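Local coordinates for mandelate racemase / muconate lactonizing enzyme, C-terminal domain protein (Pseudovibrio sp. JE062, PDB 4JHM) that is of unknown specific function but belongs to the enolase superfamily, with a capping domain set against a modified TIM-barrel domain, at residues A[95-98]-A[103-106]; A[107-112]-A[272-277]; A[132-137]-A[313-318]; A[252-257]-A[279-284]. One frame throughout, in Å; residues are numbered along the deposited sequence.

Contact 1: residues A[95-98]-A[103-106]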
loop_
_atom_site.group_PDB
_atom_site.type_symbol
_atom_site.label_atom_id
_atom_site.label_comp_id
_atom_site.label_asym_id
_atom_site.label_seq_id
_atom_site.Cartn_x
_atom_site.Cartn_y
_atom_site.Cartn_z
ATOM N N ARG A 95 5.565 -35.134 -13.926
ATOM C CA ARG A 95 6.743 -35.818 -14.462
ATOM C C ARG A 95 8.019 -35.047 -14.128
ATOM O O ARG A 95 8.208 -33.926 -14.591
ATOM C CB ARG A 95 6.650 -35.953 -15.984
ATOM C CG ARG A 95 5.494 -36.784 -16.519
ATOM C CD ARG A 95 5.367 -38.124 -15.822
ATOM N NE ARG A 95 4.272 -38.094 -14.862
ATOM C CZ ARG A 95 4.090 -38.985 -13.898
ATOM N NH1 ARG A 95 4.941 -39.989 -13.752
ATOM N NH2 ARG A 95 3.055 -38.864 -13.077
ATOM N N CYS A 96 8.900 -35.654 -13.339
ATOM C CA CYS A 96 10.155 -35.013 -12.968
ATOM C C CYS A 96 11.158 -35.066 -14.122
ATOM O O CYS A 96 11.499 -36.146 -14.604
ATOM C CB CYS A 96 10.746 -35.686 -11.726
ATOM S SG CYS A 96 9.708 -35.577 -10.244
ATOM N N THR A 97 11.615 -33.895 -14.562
ATOM C CA THR A 97 12.629 -33.784 -15.617
ATOM C C THR A 97 13.061 -32.336 -15.764
ATOM O O THR A 97 12.220 -31.445 -15.866
ATOM C CB THR A 97 12.102 -34.253 -16.989
ATOM O OG1 THR A 97 13.083 -33.987 -17.998
ATOM C CG2 THR A 97 10.824 -33.522 -17.354
ATOM N N TRP A 98 14.369 -32.100 -15.796
ATOM C CA TRP A 98 14.903 -30.737 -15.912
ATOM C C TRP A 98 14.566 -30.063 -17.237
ATOM O O TRP A 98 14.846 -28.881 -17.414
ATOM C CB TRP A 98 16.422 -30.724 -15.713
ATOM C CG TRP A 98 16.828 -30.914 -14.296
ATOM C CD1 TRP A 98 17.557 -31.943 -13.781
ATOM C CD2 TRP A 98 16.510 -30.055 -13.199
ATOM N NE1 TRP A 98 17.719 -31.775 -12.426
ATOM C CE2 TRP A 98 17.084 -30.623 -12.044
ATOM C CE3 TRP A 98 15.793 -28.857 -13.082
ATOM C CZ2 TRP A 98 16.965 -30.037 -10.786
ATOM C CZ3 TRP A 98 15.671 -28.279 -11.837
ATOM C CH2 TRP A 98 16.254 -28.871 -10.703
ATOM N N ALA A 103 9.800 -29.125 -22.646
ATOM C CA ALA A 103 9.895 -30.519 -23.056
ATOM C C ALA A 103 8.530 -31.212 -23.044
ATOM O O ALA A 103 8.342 -32.231 -23.707
ATOM C CB ALA A 103 10.872 -31.261 -22.156
ATOM N N LYS A 104 7.583 -30.659 -22.294
ATOM C CA LYS A 104 6.262 -31.272 -22.154
ATOM C C LYS A 104 5.221 -30.649 -23.085
ATOM O O LYS A 104 4.193 -31.265 -23.369
ATOM C CB LYS A 104 5.786 -31.163 -20.704
ATOM C CG LYS A 104 6.694 -31.862 -19.702
ATOM C CD LYS A 104 6.423 -31.402 -18.276
ATOM C CE LYS A 104 7.364 -32.074 -17.290
ATOM N NZ LYS A 104 7.164 -31.578 -15.900
ATOM N N SER A 105 5.494 -29.440 -23.566
ATOM C CA SER A 105 4.541 -28.707 -24.397
ATOM C C SER A 105 4.118 -29.464 -25.657
ATOM O O SER A 105 2.944 -29.456 -26.015
ATOM C CB SER A 105 5.105 -27.335 -24.775
ATOM O OG SER A 105 5.191 -26.491 -23.635
ATOM N N PRO A 106 5.067 -30.125 -26.336
ATOM C CA PRO A 106 4.699 -30.837 -27.565
ATOM C C PRO A 106 3.735 -32.009 -27.341
ATOM O O PRO A 106 2.930 -32.321 -28.217
ATOM C CB PRO A 106 6.043 -31.350 -28.098
ATOM C CG PRO A 106 7.089 -30.553 -27.395
ATOM C CD PRO A 106 6.508 -30.212 -26.058
#
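Lys104 reaches out from helix 100-119 and places its ammonium group on the backbone carbonyl of Arg95. The hydrogen bond from Lys104 NZ to Arg95 O is 2.9 Å long and lies in the carbonyl plane. The C=O...N angle is 149°. Beyond CG the lysine chain is fully extended, which lets it span the distance between helix and loop. Its CE passes 3.8 Å from Thr97 CG2, and these two side chains meet tip to tip. Arg95 CB is a more distant neighbour, 4.2 Å from Lys104 CE. Helices 85-92 and 100-119 of the enolase-type N-terminal domain are joined by this loop, and the lysine ties the second helix back to the connection. Ile73 of helix 65-73 packs on Arg95, Thr97 and Lys104, which makes this the closer-packed part. Between the two segments little else touches. The arginine chain bends at CG and CD and leads away, to a salt bridge with Glu59 of the second subunit and a cation-pi contact with Trp91. Thr97 OG1 hydrogen-bonds Ser69. Trp98, its CB pointing away from 103-106, hydrogen-bonds through NE1 to the backbone O of Met55 in the second subunit.

Contact 2: residues A[107-112]-A[272-277]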
loop_
_atom_site.group_PDB
_atom_site.type_symbol
_atom_site.label_atom_id
_atom_site.label_comp_id
_atom_site.label_asym_id
_atom_site.label_seq_id
_atom_site.Cartn_x
_atom_site.Cartn_y
_atom_site.Cartn_z
ATOM N N ILE A 107 3.819 -32.653 -26.182
ATOM C CA ILE A 107 2.957 -33.795 -25.896
ATOM C C ILE A 107 1.524 -33.317 -25.697
ATOM O O ILE A 107 0.595 -33.878 -26.266
ATOM C CB ILE A 107 3.418 -34.571 -24.645
ATOM C CG1 ILE A 107 4.883 -35.000 -24.789
ATOM C CG2 ILE A 107 2.533 -35.789 -24.418
ATOM C CD1 ILE A 107 5.551 -35.359 -23.479
ATOM N N ASP A 108 1.342 -32.278 -24.889
ATOM C CA ASP A 108 0.012 -31.708 -24.694
ATOM C C ASP A 108 -0.552 -31.265 -26.038
ATOM O O ASP A 108 -1.705 -31.547 -26.370
ATOM C CB ASP A 108 0.068 -30.521 -23.729
ATOM C CG ASP A 108 -1.224 -29.716 -23.710
ATOM O OD1 ASP A 108 -1.427 -28.893 -24.630
ATOM O OD2 ASP A 108 -2.029 -29.898 -22.768
ATOM N N ILE A 109 0.280 -30.581 -26.813
ATOM C CA ILE A 109 -0.128 -30.044 -28.100
ATOM C C ILE A 109 -0.577 -31.160 -29.035
ATOM O O ILE A 109 -1.594 -31.040 -29.720
ATOM C CB ILE A 109 1.020 -29.244 -28.744
ATOM C CG1 ILE A 109 1.230 -27.931 -27.986
ATOM C CG2 ILE A 109 0.718 -28.954 -30.207
ATOM C CD1 ILE A 109 2.570 -27.279 -28.242
ATOM N N ALA A 110 0.183 -32.249 -29.046
ATOM C CA ALA A 110 -0.117 -33.389 -29.902
ATOM C C ALA A 110 -1.464 -34.025 -29.554
ATOM O O ALA A 110 -2.105 -34.642 -30.406
ATOM C CB ALA A 110 0.995 -34.421 -29.802
ATOM N N ALA A 111 -1.890 -33.882 -28.303
ATOM C CA ALA A 111 -3.184 -34.409 -27.886
ATOM C C ALA A 111 -4.304 -33.555 -28.461
ATOM O O ALA A 111 -5.315 -34.079 -28.925
ATOM C CB ALA A 111 -3.280 -34.462 -26.373
ATOM N N TRP A 112 -4.117 -32.238 -28.429
ATOM C CA TRP A 112 -5.097 -31.321 -29.007
ATOM C C TRP A 112 -5.228 -31.544 -30.516
ATOM O O TRP A 112 -6.323 -31.445 -31.067
ATOM C CB TRP A 112 -4.725 -29.864 -28.712
ATOM C CG TRP A 112 -5.196 -29.374 -27.370
ATOM C CD1 TRP A 112 -4.446 -29.242 -26.242
ATOM C CD2 TRP A 112 -6.522 -28.949 -27.022
ATOM N NE1 TRP A 112 -5.217 -28.763 -25.214
ATOM C CE2 TRP A 112 -6.496 -28.576 -25.665
ATOM C CE3 TRP A 112 -7.728 -28.849 -27.726
ATOM C CZ2 TRP A 112 -7.627 -28.110 -24.996
ATOM C CZ3 TRP A 112 -8.852 -28.388 -27.061
ATOM C CH2 TRP A 112 -8.793 -28.025 -25.710
ATOM N N ASP A 272 4.482 -18.710 -25.306
ATOM C CA ASP A 272 4.604 -19.593 -26.443
ATOM C C ASP A 272 3.988 -20.909 -26.004
ATOM O O ASP A 272 4.301 -21.420 -24.929
ATOM C CB ASP A 272 6.079 -19.764 -26.807
ATOM C CG ASP A 272 6.284 -20.522 -28.100
ATOM O OD1 ASP A 272 5.335 -21.177 -28.578
ATOM O OD2 ASP A 272 7.409 -20.463 -28.638
ATOM N N ALA A 273 3.091 -21.443 -26.820
ATOM C CA ALA A 273 2.418 -22.682 -26.487
ATOM C C ALA A 273 3.430 -23.810 -26.342
ATOM O O ALA A 273 3.233 -24.727 -25.551
ATOM C CB ALA A 273 1.391 -23.022 -27.554
ATOM N N THR A 274 4.520 -23.729 -27.100
ATOM C CA THR A 274 5.539 -24.774 -27.106
ATOM C C THR A 274 6.536 -24.620 -25.963
ATOM O O THR A 274 7.564 -25.301 -25.937
ATOM C CB THR A 274 6.341 -24.752 -28.417
ATOM O OG1 THR A 274 7.072 -23.524 -28.504
ATOM C CG2 THR A 274 5.418 -24.876 -29.611
ATOM N N VAL A 275 6.239 -23.720 -25.026
ATOM C CA VAL A 275 7.128 -23.475 -23.895
ATOM C C VAL A 275 6.394 -23.542 -22.558
ATOM O O VAL A 275 6.889 -24.151 -21.608
ATOM C CB VAL A 275 7.826 -22.104 -24.010
ATOM C CG1 VAL A 275 8.483 -21.728 -22.692
ATOM C CG2 VAL A 275 8.862 -22.118 -25.118
ATOM N N CYS A 276 5.217 -22.925 -22.479
ATOM C CA CYS A 276 4.524 -22.780 -21.195
ATOM C C CYS A 276 3.677 -23.990 -20.795
ATOM O O CYS A 276 3.000 -23.957 -19.773
ATOM C CB CYS A 276 3.663 -21.513 -21.187
ATOM S SG CYS A 276 2.275 -21.513 -22.341
ATOM N N GLY A 277 3.714 -25.055 -21.587
ATOM C CA GLY A 277 2.977 -26.269 -21.250
ATOM C C GLY A 277 1.948 -26.698 -22.281
ATOM O O GLY A 277 1.106 -27.549 -22.000
#
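Ile109 carries CG1 opposite its carbonyl carbon (chi1 -71°) and continues nearly extended to CD1 (chi2 162°). The terminal methyl thereby arrives over the turn of 272-277. There Ile109 CD1 lies 3.8 Å from Ala273 O and 4.0 Å from Thr274 CG2. The Ile109 and Thr274 side chains cross obliquely. Ala273 CB is a more distant apolar neighbour, 4.5 Å from Ile109 CD1.

One residue earlier, Asp108 swings CG away from its own backbone N (chi1 168°). Its CB and CG then lie beside the carbonyl of Gly277, with Asp108 CB 3.6 Å from Gly277 O. This is van der Waals contact. The carboxylate finds its polar partners elsewhere: Asp108 OD2 accepts from Asn89 ND2 and is hydrogen-bonded to Thr280 OG1. Asp108 OD1 is hydrogen-bonded as well, so both oxygens are held and the rotation of this buried carboxylate is probably fixed. No hydrogen bond joins the two segments directly.

The turn holds itself in shape. Thr274 N donates to Asp272 OD1 over 3.1 Å, coming from above the carboxylate plane. Asp272 O accepts from both Val275 N and Cys276 N. Asn310 adds a further bond to Asp272 OD1. Gly277 has a backbone conformation that calls for glycine. The loop opens with an Asx turn at Asp272, and the residues after it pack against the helix. The contact joins helix 100-119 of the capping domain to the loop before helix 279-291 of the barrel, part of the two-domain architecture of the enolase superfamily.

Contact 3: residues A[132-137]-A[313-318]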
loop_
_atom_site.group_PDB
_atom_site.type_symbol
_atom_site.label_atom_id
_atom_site.label_comp_id
_atom_site.label_asym_id
_atom_site.label_seq_id
_atom_site.Cartn_x
_atom_site.Cartn_y
_atom_site.Cartn_z
ATOM N N THR A 132 -10.505 -16.003 -38.567
ATOM C CA THR A 132 -9.881 -17.071 -39.327
ATOM C C THR A 132 -8.533 -16.597 -39.876
ATOM O O THR A 132 -7.797 -17.362 -40.504
ATOM C CB THR A 132 -10.819 -17.557 -40.454
ATOM O OG1 THR A 132 -10.495 -18.910 -40.801
ATOM C CG2 THR A 132 -10.724 -16.658 -41.690
ATOM N N LYS A 133 -8.210 -15.330 -39.615
ATOM C CA LYS A 133 -6.935 -14.742 -40.035
ATOM C C LYS A 133 -6.519 -13.630 -39.078
ATOM O O LYS A 133 -7.324 -13.177 -38.266
ATOM C CB LYS A 133 -7.049 -14.185 -41.456
ATOM C CG LYS A 133 -7.976 -12.986 -41.589
ATOM C CD LYS A 133 -7.940 -12.418 -42.998
ATOM C CE LYS A 133 -8.882 -11.231 -43.146
ATOM N NZ LYS A 133 -8.986 -10.780 -44.562
ATOM N N ILE A 134 -5.271 -13.177 -39.183
ATOM C CA ILE A 134 -4.763 -12.131 -38.289
ATOM C C ILE A 134 -3.510 -11.429 -38.830
ATOM O O ILE A 134 -2.704 -12.034 -39.535
ATOM C CB ILE A 134 -4.445 -12.715 -36.905
ATOM C CG1 ILE A 134 -3.764 -11.670 -36.020
ATOM C CG2 ILE A 134 -3.542 -13.931 -37.041
ATOM C CD1 ILE A 134 -3.341 -12.201 -34.667
ATOM N N LYS A 135 -3.356 -10.149 -38.494
ATOM C CA LYS A 135 -2.173 -9.372 -38.883
ATOM C C LYS A 135 -0.903 -10.022 -38.355
ATOM O O LYS A 135 -0.812 -10.328 -37.169
ATOM C CB LYS A 135 -2.249 -7.950 -38.316
ATOM C CG LYS A 135 -3.210 -7.027 -39.037
ATOM C CD LYS A 135 -2.491 -6.187 -40.075
ATOM C CE LYS A 135 -3.458 -5.671 -41.129
ATOM N NZ LYS A 135 -4.592 -4.921 -40.526
ATOM N N SER A 136 0.078 -10.211 -39.232
ATOM C CA SER A 136 1.385 -10.707 -38.821
ATOM C C SER A 136 2.419 -9.589 -38.834
ATOM O O SER A 136 2.202 -8.537 -39.429
ATOM C CB SER A 136 1.842 -11.826 -39.758
ATOM O OG SER A 136 1.968 -11.358 -41.092
ATOM N N TYR A 137 3.543 -9.819 -38.165
ATOM C CA TYR A 137 4.711 -8.964 -38.334
ATOM C C TYR A 137 5.920 -9.810 -38.723
ATOM O O TYR A 137 6.059 -10.954 -38.292
ATOM C CB TYR A 137 5.005 -8.147 -37.068
ATOM C CG TYR A 137 5.351 -8.966 -35.843
ATOM C CD1 TYR A 137 6.651 -9.404 -35.615
ATOM C CD2 TYR A 137 4.381 -9.282 -34.901
ATOM C CE1 TYR A 137 6.968 -10.148 -34.493
ATOM C CE2 TYR A 137 4.688 -10.022 -33.773
ATOM C CZ TYR A 137 5.980 -10.455 -33.574
ATOM O OH TYR A 137 6.284 -11.199 -32.461
ATOM N N VAL A 313 -4.514 -20.803 -31.241
ATOM C CA VAL A 313 -4.996 -20.232 -30.003
ATOM C C VAL A 313 -5.346 -18.759 -30.217
ATOM O O VAL A 313 -6.367 -18.286 -29.728
ATOM C CB VAL A 313 -3.949 -20.392 -28.885
ATOM C CG1 VAL A 313 -4.480 -19.847 -27.570
ATOM C CG2 VAL A 313 -3.566 -21.857 -28.740
ATOM N N ALA A 314 -4.512 -18.044 -30.968
ATOM C CA ALA A 314 -4.737 -16.618 -31.217
ATOM C C ALA A 314 -5.994 -16.377 -32.057
ATOM O O ALA A 314 -6.623 -15.328 -31.955
ATOM C CB ALA A 314 -3.519 -15.989 -31.882
ATOM N N LEU A 315 -6.358 -17.348 -32.886
ATOM C CA LEU A 315 -7.567 -17.231 -33.704
ATOM C C LEU A 315 -8.831 -17.514 -32.889
ATOM O O LEU A 315 -9.929 -17.110 -33.272
ATOM C CB LEU A 315 -7.491 -18.164 -34.916
ATOM C CG LEU A 315 -6.870 -17.570 -36.187
ATOM C CD1 LEU A 315 -5.741 -16.595 -35.890
ATOM C CD2 LEU A 315 -6.374 -18.683 -37.090
ATOM N N ALA A 316 -8.667 -18.191 -31.758
ATOM C CA ALA A 316 -9.794 -18.544 -30.903
ATOM C C ALA A 316 -10.203 -17.395 -29.979
ATOM O O ALA A 316 -11.308 -17.389 -29.447
ATOM C CB ALA A 316 -9.457 -19.782 -30.088
ATOM N N HIS A 317 -9.312 -16.429 -29.789
ATOM C CA HIS A 317 -9.588 -15.281 -28.929
ATOM C C HIS A 317 -9.382 -13.979 -29.702
ATOM O O HIS A 317 -8.849 -13.987 -30.810
ATOM C CB HIS A 317 -8.677 -15.311 -27.699
ATOM C CG HIS A 317 -8.749 -16.588 -26.921
ATOM N ND1 HIS A 317 -9.637 -16.780 -25.883
ATOM C CD2 HIS A 317 -8.041 -17.739 -27.025
ATOM C CE1 HIS A 317 -9.474 -17.994 -25.385
ATOM N NE2 HIS A 317 -8.511 -18.595 -26.060
ATOM N N ASP A 318 -9.807 -12.864 -29.118
ATOM C CA ASP A 318 -9.651 -11.554 -29.754
ATOM C C ASP A 318 -8.453 -10.790 -29.211
ATOM O O ASP A 318 -7.860 -9.980 -29.923
ATOM C CB ASP A 318 -10.905 -10.710 -29.546
ATOM C CG ASP A 318 -12.080 -11.208 -30.350
ATOM O OD1 ASP A 318 -11.921 -11.379 -31.576
ATOM O OD2 ASP A 318 -13.163 -11.417 -29.761
#
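Leu315 spreads its two methyl groups over the start of strand 133-139. One branch faces a side chain and the other a backbone. Leu315 CD1 meets Ile134 CG2 at 3.6 Å, and the two side chains lie at a slant to each other. Leu315 CD2 rests on the peptide that follows Thr132, 3.9 Å from Thr132 O. Leu315 CG is 4.3 Å from Lys133 N, so the leucine bridges the last loop residue and the first strand residues. Ile134 turns CG1 opposite its backbone N (chi1 173°), and this torsion leaves CG2 as the branch that meets the leucine.

The strand belongs to the barrel sheet, where it pairs in parallel with strands 163-167 and 323-326. Helix 304-316 packs against it near the helix's C-terminal end, in the helix-on-strand layering of the enolase-type barrel domain. The contact has no hydrogen bond across it and is apolar where the side chains meet. Phe323 and Val348 also touch Ile134, and Ala350 touches Leu315.

Towards Thr132 the contact becomes more exposed. The threonine's CB points away from the helix, and its OG1 is hydrogen-bonded to Tyr124 OH. The CB of Lys133 also points away from the helix, and its side chain makes a cation-pi contact with Tyr347. Just past the helix the third subunit comes close: its Gln86 NE2 hydrogen-bonds Asp318 OD2.

Contact 4: residues A[252-257]-A[279-284]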
loop_
_atom_site.group_PDB
_atom_site.type_symbol
_atom_site.label_atom_id
_atom_site.label_comp_id
_atom_site.label_asym_id
_atom_site.label_seq_id
_atom_site.Cartn_x
_atom_site.Cartn_y
_atom_site.Cartn_z
ATOM N N LEU A 252 6.423 -18.501 -16.835
ATOM C CA LEU A 252 5.583 -19.404 -17.619
ATOM C C LEU A 252 4.313 -19.909 -16.916
ATOM O O LEU A 252 3.419 -20.468 -17.564
ATOM C CB LEU A 252 6.406 -20.618 -18.053
ATOM C CG LEU A 252 7.810 -20.373 -18.610
ATOM C CD1 LEU A 252 8.351 -21.655 -19.227
ATOM C CD2 LEU A 252 7.819 -19.248 -19.634
ATOM N N THR A 253 4.226 -19.737 -15.604
ATOM C CA THR A 253 3.092 -20.279 -14.865
ATOM C C THR A 253 1.903 -19.328 -14.890
ATOM O O THR A 253 2.063 -18.118 -15.002
ATOM C CB THR A 253 3.454 -20.581 -13.397
ATOM O OG1 THR A 253 3.991 -19.405 -12.772
ATOM C CG2 THR A 253 4.464 -21.727 -13.317
ATOM N N LEU A 254 0.704 -19.892 -14.780
ATOM C CA LEU A 254 -0.517 -19.098 -14.728
ATOM C C LEU A 254 -0.466 -18.119 -13.553
ATOM O O LEU A 254 -1.034 -17.027 -13.625
ATOM C CB LEU A 254 -1.743 -20.007 -14.602
ATOM C CG LEU A 254 -1.967 -21.065 -15.688
ATOM C CD1 LEU A 254 -3.134 -21.970 -15.323
ATOM C CD2 LEU A 254 -2.205 -20.417 -17.042
ATOM N N GLN A 255 0.214 -18.511 -12.478
ATOM C CA GLN A 255 0.373 -17.647 -11.308
ATOM C C GLN A 255 1.323 -16.502 -11.621
ATOM O O GLN A 255 1.025 -15.347 -11.326
ATOM C CB GLN A 255 0.908 -18.423 -10.100
ATOM C CG GLN A 255 0.023 -19.564 -9.611
ATOM C CD GLN A 255 0.134 -20.798 -10.483
ATOM O OE1 GLN A 255 -0.513 -20.892 -11.518
ATOM N NE2 GLN A 255 0.960 -21.747 -10.070
ATOM N N GLU A 256 2.467 -16.823 -12.219
ATOM C CA GLU A 256 3.461 -15.806 -12.555
ATOM C C GLU A 256 2.867 -14.731 -13.458
ATOM O O GLU A 256 3.039 -13.533 -13.203
ATOM C CB GLU A 256 4.684 -16.436 -13.218
ATOM C CG GLU A 256 5.728 -16.946 -12.236
ATOM C CD GLU A 256 6.766 -17.838 -12.893
ATOM O OE1 GLU A 256 6.387 -18.890 -13.443
ATOM O OE2 GLU A 256 7.964 -17.494 -12.849
ATOM N N VAL A 257 2.168 -15.164 -14.505
ATOM C CA VAL A 257 1.470 -14.255 -15.409
ATOM C C VAL A 257 0.436 -13.437 -14.644
ATOM O O VAL A 257 0.293 -12.228 -14.853
ATOM C CB VAL A 257 0.736 -15.030 -16.521
ATOM C CG1 VAL A 257 -0.265 -14.126 -17.230
ATOM C CG2 VAL A 257 1.731 -15.619 -17.511
ATOM N N ILE A 279 -0.972 -26.066 -25.645
ATOM C CA ILE A 279 -2.242 -25.406 -25.923
ATOM C C ILE A 279 -3.055 -25.216 -24.647
ATOM O O ILE A 279 -3.573 -24.133 -24.379
ATOM C CB ILE A 279 -3.078 -26.249 -26.910
ATOM C CG1 ILE A 279 -2.307 -26.494 -28.212
ATOM C CG2 ILE A 279 -4.405 -25.573 -27.216
ATOM C CD1 ILE A 279 -2.147 -25.268 -29.088
ATOM N N THR A 280 -3.167 -26.287 -23.871
ATOM C CA THR A 280 -3.916 -26.279 -22.623
ATOM C C THR A 280 -3.642 -25.048 -21.763
ATOM O O THR A 280 -4.557 -24.490 -21.159
ATOM C CB THR A 280 -3.568 -27.526 -21.794
ATOM O OG1 THR A 280 -4.220 -28.674 -22.358
ATOM C CG2 THR A 280 -3.983 -27.354 -20.336
ATOM N N GLN A 281 -2.383 -24.628 -21.704
ATOM C CA GLN A 281 -1.982 -23.560 -20.804
ATOM C C GLN A 281 -2.010 -22.200 -21.483
ATOM O O GLN A 281 -2.465 -21.219 -20.894
ATOM C CB GLN A 281 -0.581 -23.837 -20.255
ATOM C CG GLN A 281 -0.485 -25.125 -19.448
ATOM C CD GLN A 281 -1.264 -25.055 -18.151
ATOM O OE1 GLN A 281 -2.334 -25.643 -18.024
ATOM N NE2 GLN A 281 -0.742 -24.313 -17.187
ATOM N N LEU A 282 -1.512 -22.127 -22.712
ATOM C CA LEU A 282 -1.517 -20.863 -23.432
ATOM C C LEU A 282 -2.932 -20.344 -23.391
ATOM O O LEU A 282 -3.193 -19.234 -22.934
ATOM C CB LEU A 282 -1.081 -21.040 -24.884
ATOM C CG LEU A 282 -1.079 -19.745 -25.705
ATOM C CD1 LEU A 282 -0.044 -18.767 -25.167
ATOM C CD2 LEU A 282 -0.813 -20.034 -27.174
ATOM N N ASN A 283 -3.840 -21.190 -23.866
ATOM C CA ASN A 283 -5.260 -20.896 -23.902
ATOM C C ASN A 283 -5.739 -20.181 -22.643
ATOM O O ASN A 283 -6.463 -19.191 -22.716
ATOM C CB ASN A 283 -6.038 -22.200 -24.094
ATOM C CG ASN A 283 -7.513 -21.967 -24.327
ATOM O OD1 ASN A 283 -7.912 -21.383 -25.333
ATOM N ND2 ASN A 283 -8.334 -22.428 -23.397
ATOM N N LYS A 284 -5.334 -20.686 -21.487
ATOM C CA LYS A 284 -5.738 -20.086 -20.223
ATOM C C LYS A 284 -5.118 -18.701 -20.033
ATOM O O LYS A 284 -5.775 -17.785 -19.541
ATOM C CB LYS A 284 -5.359 -20.997 -19.061
ATOM C CG LYS A 284 -6.129 -22.306 -19.039
ATOM C CD LYS A 284 -5.588 -23.249 -17.976
ATOM C CE LYS A 284 -6.230 -24.620 -18.060
ATOM N NZ LYS A 284 -5.471 -25.601 -17.239
#
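Segment 279-284 forms the first turns of helix 279-291, while segment 252-257 runs from a loop into helix 254-262. Their backbones come nearest at Leu254 and Lys284, with CA atoms 7.6 Å apart. No hydrogen bond crosses between them. Leu254 carries the contact. Its CD2 lies 3.8 Å from Lys284 CB, and its CD1 lies at the same distance from Lys284 CD. The leucine therefore runs across the aliphatic part of the lysine. Gln281 approaches Leu254 at about a right angle, with Gln281 NE2 3.8 Å from Leu254 CG. The bend at chi2 (-67°) turns the glutamine amide toward Lys284, three residues on in the same helix. There Gln281 OE1 accepts from Lys284 NZ over 3.2 Å. The stronger partner of Lys284 NZ is Gln86 OE1 of the same chain. Ala290 and Ala287 of the third subunit pack on Leu254 and Lys284. At the start of helix 254-262, Glu256 N donates to Thr253 OG1 over 3.0 Å, while Glu256 OE1 accepts from Thr253 N over 3.2 Å. Thr253 is thus the N-cap of a capping box, which closes the first turn of a helix in the enolase-type barrel domain.

In the fold
Contact 2 is the buried one, with its touching residues all enclosed; contacts 1, 3 and 4 are partly buried. Contacts 1 and 2 share helix 100-119, and Ser105 of the first hydrogen-bonds Gly277 N of the second. Contact 2 meets contact 4 through Thr280, which bonds Trp112 NE1 as well as the aspartate of the same helix. Contact 4 meets contact 3 where Asn283 bonds His317 and Val313 packs on Leu282. Contacts 1 and 3 lie on opposite sides of the chain's centre, about 27 Å apart between centres. Only contact 1 has a hydrogen bond between its segments. Contacts 2, 3 and 4 rely on van der Waals packing. Neighbouring subunits reach all four.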